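Local structure of ABC transporter periplasmic peptide-binding protein (4QFL) at residues Leu313-Tyr327 with Asn386-Leu400. The protein binds dipeptides in the periplasm, here Ala-Phe, probably delivering them to an ABC transporter for uptake. Sequence-based numbering, arbitrary orientation.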
# COMPACT_ATOMS: atom_id res chain seq x y z
N LEU A 313 13.58 -21.38 -12.29
CA LEU A 313 14.23 -20.51 -11.31
C LEU A 313 13.66 -20.67 -9.89
O LEU A 313 14.40 -20.67 -8.90
CB LEU A 313 14.09 -19.04 -11.73
CG LEU A 313 14.88 -18.52 -12.93
CD1 LEU A 313 14.27 -17.22 -13.43
CD2 LEU A 313 16.35 -18.33 -12.60
N VAL A 314 12.35 -20.79 -9.80
CA VAL A 314 11.67 -20.93 -8.51
C VAL A 314 12.12 -22.16 -7.74
O VAL A 314 12.30 -22.10 -6.52
CB VAL A 314 10.14 -20.97 -8.69
CG1 VAL A 314 9.47 -21.43 -7.42
CG2 VAL A 314 9.61 -19.60 -9.10
N HIS A 315 12.31 -23.28 -8.44
CA HIS A 315 12.69 -24.55 -7.79
C HIS A 315 14.08 -24.50 -7.17
O HIS A 315 14.44 -25.37 -6.37
CB HIS A 315 12.59 -25.72 -8.78
CG HIS A 315 11.18 -26.20 -9.02
ND1 HIS A 315 10.34 -26.59 -8.00
CD2 HIS A 315 10.49 -26.37 -10.17
CE1 HIS A 315 9.18 -26.97 -8.51
NE2 HIS A 315 9.24 -26.84 -9.82
N ALA A 316 14.86 -23.49 -7.52
CA ALA A 316 16.23 -23.37 -7.03
C ALA A 316 16.30 -22.68 -5.67
O ALA A 316 17.37 -22.59 -5.07
CB ALA A 316 17.06 -22.62 -8.04
N ILE A 317 15.16 -22.18 -5.20
CA ILE A 317 15.16 -21.29 -4.05
C ILE A 317 14.86 -21.98 -2.73
O ILE A 317 13.80 -22.56 -2.54
CB ILE A 317 14.18 -20.11 -4.25
CG1 ILE A 317 14.45 -19.45 -5.59
CG2 ILE A 317 14.34 -19.10 -3.12
CD1 ILE A 317 15.88 -18.96 -5.74
N ASP A 318 15.81 -21.89 -1.81
CA ASP A 318 15.67 -22.49 -0.49
C ASP A 318 14.75 -21.63 0.35
O ASP A 318 15.21 -20.76 1.09
CB ASP A 318 17.03 -22.60 0.20
CG ASP A 318 17.00 -23.54 1.40
OD1 ASP A 318 15.89 -23.85 1.90
OD2 ASP A 318 18.09 -23.96 1.85
N ILE A 319 13.45 -21.88 0.25
CA ILE A 319 12.48 -21.05 0.94
C ILE A 319 12.60 -21.19 2.45
O ILE A 319 12.36 -20.24 3.20
CB ILE A 319 11.03 -21.37 0.49
CG1 ILE A 319 10.82 -20.93 -0.95
CG2 ILE A 319 10.02 -20.63 1.36
CD1 ILE A 319 11.11 -19.46 -1.15
N GLU A 320 12.97 -22.38 2.91
CA GLU A 320 13.00 -22.63 4.34
C GLU A 320 14.18 -21.95 5.02
O GLU A 320 14.13 -21.65 6.22
CB GLU A 320 12.96 -24.14 4.62
CG GLU A 320 11.57 -24.75 4.40
CD GLU A 320 10.53 -24.22 5.38
OE1 GLU A 320 10.89 -23.94 6.54
OE2 GLU A 320 9.34 -24.09 4.99
N LYS A 321 15.22 -21.68 4.25
CA LYS A 321 16.38 -20.96 4.75
C LYS A 321 16.09 -19.47 4.84
O LYS A 321 16.63 -18.76 5.69
CB LYS A 321 17.58 -21.20 3.84
CG LYS A 321 18.79 -20.32 4.13
CD LYS A 321 19.36 -20.60 5.49
CE LYS A 321 20.67 -19.88 5.69
NZ LYS A 321 21.27 -20.21 7.01
N ILE A 322 15.23 -18.99 3.94
CA ILE A 322 14.77 -17.61 3.97
C ILE A 322 13.84 -17.37 5.15
O ILE A 322 13.93 -16.35 5.82
CB ILE A 322 14.08 -17.21 2.65
CG1 ILE A 322 15.13 -17.01 1.55
CG2 ILE A 322 13.26 -15.94 2.84
CD1 ILE A 322 14.55 -16.78 0.19
N MET A 323 12.96 -18.34 5.42
CA MET A 323 12.04 -18.24 6.56
C MET A 323 12.77 -18.02 7.88
O MET A 323 12.22 -17.46 8.82
CB MET A 323 11.13 -19.46 6.64
CG MET A 323 10.20 -19.62 5.44
SD MET A 323 9.40 -18.07 4.91
CE MET A 323 8.24 -17.76 6.23
N GLN A 324 14.02 -18.47 7.94
CA GLN A 324 14.81 -18.30 9.14
C GLN A 324 15.78 -17.14 9.02
O GLN A 324 15.79 -16.26 9.87
CB GLN A 324 15.55 -19.60 9.51
CG GLN A 324 14.70 -20.58 10.33
CD GLN A 324 13.34 -20.84 9.69
OE1 GLN A 324 12.32 -20.32 10.16
NE2 GLN A 324 13.31 -21.65 8.63
N ALA A 325 16.60 -17.14 7.98
CA ALA A 325 17.61 -16.11 7.83
C ALA A 325 17.01 -14.72 7.68
O ALA A 325 17.55 -13.76 8.20
CB ALA A 325 18.53 -16.42 6.66
N VAL A 326 15.91 -14.62 6.94
CA VAL A 326 15.28 -13.33 6.67
C VAL A 326 14.15 -13.04 7.64
O VAL A 326 14.16 -12.00 8.30
CB VAL A 326 14.73 -13.22 5.23
CG1 VAL A 326 14.06 -11.86 5.01
CG2 VAL A 326 15.85 -13.40 4.22
N TYR A 327 13.18 -13.94 7.73
CA TYR A 327 11.98 -13.68 8.52
C TYR A 327 12.15 -14.03 9.98
O TYR A 327 11.23 -13.81 10.78
CB TYR A 327 10.77 -14.39 7.93
CG TYR A 327 10.36 -13.82 6.60
CD1 TYR A 327 10.98 -14.23 5.43
CD2 TYR A 327 9.37 -12.86 6.51
CE1 TYR A 327 10.62 -13.70 4.20
CE2 TYR A 327 8.99 -12.33 5.29
CZ TYR A 327 9.63 -12.75 4.14
OH TYR A 327 9.28 -12.23 2.93
N ASN A 386 8.50 -8.13 3.87
CA ASN A 386 9.89 -8.51 3.65
C ASN A 386 10.86 -7.64 4.43
O ASN A 386 11.21 -6.54 4.01
CB ASN A 386 10.24 -8.48 2.15
CG ASN A 386 11.59 -9.10 1.87
OD1 ASN A 386 12.44 -9.21 2.76
ND2 ASN A 386 11.80 -9.51 0.63
N PRO A 387 11.30 -8.19 5.65
CA PRO A 387 12.14 -7.26 6.44
C PRO A 387 13.60 -7.08 5.99
O PRO A 387 14.29 -6.23 6.53
CB PRO A 387 12.09 -7.84 7.85
CG PRO A 387 12.04 -9.30 7.65
CD PRO A 387 11.10 -9.47 6.50
N ASN A 388 14.06 -7.86 5.02
CA ASN A 388 15.42 -7.70 4.50
C ASN A 388 15.58 -8.21 3.08
O ASN A 388 16.10 -9.30 2.86
CB ASN A 388 16.43 -8.39 5.43
CG ASN A 388 17.86 -7.91 5.21
OD1 ASN A 388 18.19 -7.32 4.18
ND2 ASN A 388 18.71 -8.16 6.19
N ALA A 389 15.13 -7.41 2.11
CA ALA A 389 15.16 -7.83 0.71
C ALA A 389 16.58 -8.11 0.26
O ALA A 389 16.82 -9.00 -0.54
CB ALA A 389 14.52 -6.78 -0.17
N ARG A 390 17.53 -7.34 0.80
CA ARG A 390 18.95 -7.47 0.47
C ARG A 390 19.45 -8.83 0.87
O ARG A 390 20.04 -9.54 0.06
CB ARG A 390 19.75 -6.43 1.23
CG ARG A 390 20.44 -5.39 0.39
CD ARG A 390 21.73 -5.89 -0.25
NE ARG A 390 22.30 -4.81 -1.06
CZ ARG A 390 23.19 -4.96 -2.04
NH1 ARG A 390 23.64 -6.17 -2.37
NH2 ARG A 390 23.62 -3.90 -2.71
N LYS A 391 19.26 -9.18 2.14
CA LYS A 391 19.65 -10.48 2.65
C LYS A 391 18.97 -11.59 1.85
O LYS A 391 19.60 -12.58 1.49
CB LYS A 391 19.26 -10.60 4.12
CG LYS A 391 19.52 -11.94 4.77
CD LYS A 391 21.00 -12.19 4.97
CE LYS A 391 21.24 -13.36 5.94
NZ LYS A 391 22.51 -14.14 5.65
N MET A 392 17.68 -11.41 1.57
CA MET A 392 16.96 -12.39 0.77
C MET A 392 17.56 -12.54 -0.62
O MET A 392 17.68 -13.64 -1.13
CB MET A 392 15.49 -12.02 0.66
CG MET A 392 14.67 -13.07 -0.04
SD MET A 392 12.92 -12.69 -0.09
CE MET A 392 12.54 -12.55 1.66
N ALA A 393 17.94 -11.42 -1.24
CA ALA A 393 18.50 -11.46 -2.58
C ALA A 393 19.88 -12.13 -2.59
O ALA A 393 20.24 -12.82 -3.54
CB ALA A 393 18.59 -10.04 -3.17
N GLU A 394 20.64 -11.93 -1.52
CA GLU A 394 21.93 -12.60 -1.38
C GLU A 394 21.77 -14.11 -1.19
O GLU A 394 22.54 -14.89 -1.74
CB GLU A 394 22.74 -11.97 -0.24
CG GLU A 394 23.16 -10.53 -0.53
CD GLU A 394 23.64 -9.79 0.72
OE1 GLU A 394 23.58 -10.35 1.84
OE2 GLU A 394 24.09 -8.64 0.56
N LEU A 395 20.77 -14.52 -0.42
CA LEU A 395 20.53 -15.95 -0.26
C LEU A 395 20.15 -16.57 -1.60
O LEU A 395 20.62 -17.66 -1.95
CB LEU A 395 19.45 -16.20 0.79
CG LEU A 395 19.92 -16.00 2.24
CD1 LEU A 395 18.76 -15.65 3.14
CD2 LEU A 395 20.67 -17.23 2.76
N MET A 396 19.31 -15.88 -2.36
CA MET A 396 18.88 -16.39 -3.66
C MET A 396 20.02 -16.41 -4.67
O MET A 396 20.11 -17.31 -5.51
CB MET A 396 17.70 -15.58 -4.19
CG MET A 396 16.45 -15.70 -3.36
SD MET A 396 15.25 -14.45 -3.83
CE MET A 396 13.79 -15.46 -4.02
N GLN A 397 20.89 -15.41 -4.57
CA GLN A 397 22.10 -15.33 -5.38
C GLN A 397 22.95 -16.60 -5.21
O GLN A 397 23.36 -17.22 -6.19
CB GLN A 397 22.88 -14.08 -4.98
CG GLN A 397 24.25 -13.91 -5.61
CD GLN A 397 24.88 -12.56 -5.27
OE1 GLN A 397 25.25 -12.30 -4.12
NE2 GLN A 397 24.99 -11.70 -6.27
N SER A 398 23.20 -16.99 -3.97
CA SER A 398 23.87 -18.25 -3.68
C SER A 398 23.11 -19.46 -4.24
O SER A 398 23.70 -20.33 -4.87
CB SER A 398 24.07 -18.41 -2.18
OG SER A 398 24.26 -19.78 -1.84
N ASP A 399 21.80 -19.52 -4.00
CA ASP A 399 21.00 -20.65 -4.46
C ASP A 399 21.06 -20.84 -5.97
O ASP A 399 21.19 -21.97 -6.45
CB ASP A 399 19.53 -20.49 -4.05
CG ASP A 399 19.29 -20.84 -2.60
OD1 ASP A 399 20.17 -21.47 -1.98
OD2 ASP A 399 18.21 -20.50 -2.08
N LEU A 400 20.95 -19.74 -6.72
CA LEU A 400 20.84 -19.79 -8.18
C LEU A 400 22.18 -20.05 -8.85
O LEU A 400 22.24 -20.71 -9.88
CB LEU A 400 20.24 -18.50 -8.72
CG LEU A 400 18.74 -18.33 -8.49
CD1 LEU A 400 18.32 -16.89 -8.67
CD2 LEU A 400 17.95 -19.24 -9.40
O HOH W 1 19.97 -24.14 -5.65
O HOH W 2 17.36 -19.60 0.30
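P387 lays CD over one face of the Y327 ring, 4.1 Å from its centroid, in a CH-pi contact. M392 reaches the same ring obliquely, its CE 3.4 Å from Y327 CE1, while in the ring plane the edge meets I322 O. The Y327 hydroxyl is hydrogen-bonded to the backbone oxygen of Y385, a residue of the phenylalanine pocket, placing this end of the contact next to the ligand site.

Where helix 319-325 and the V326 that follows it meet helix 389-400, roughly antiparallel (151°), the packing is apolar. With CG anti to the backbone N (chi1 -174°) and the chain bent only at its last torsion, M392 carries CE to I322 CG2 and V326 CG1. L395 forks over the neighbouring turn: CD1 presses on A325 CB at 3.6 Å, and CD2 lies across the K321 chain. Further along, I317 CG2 meets M396 CE at 3.8 Å, and both residues also touch W295 of strand 291-297.

Beyond, D399 OD2 accepts from D318 N at 2.8 Å, nearly straight (169°) but from above the carboxylate plane, and from a water that also donates to D318 O. Since D318 N-caps helix 319-325, D399 holds the backbone at that helix's start, and amide and water probably help stabilise the negative charge of D399.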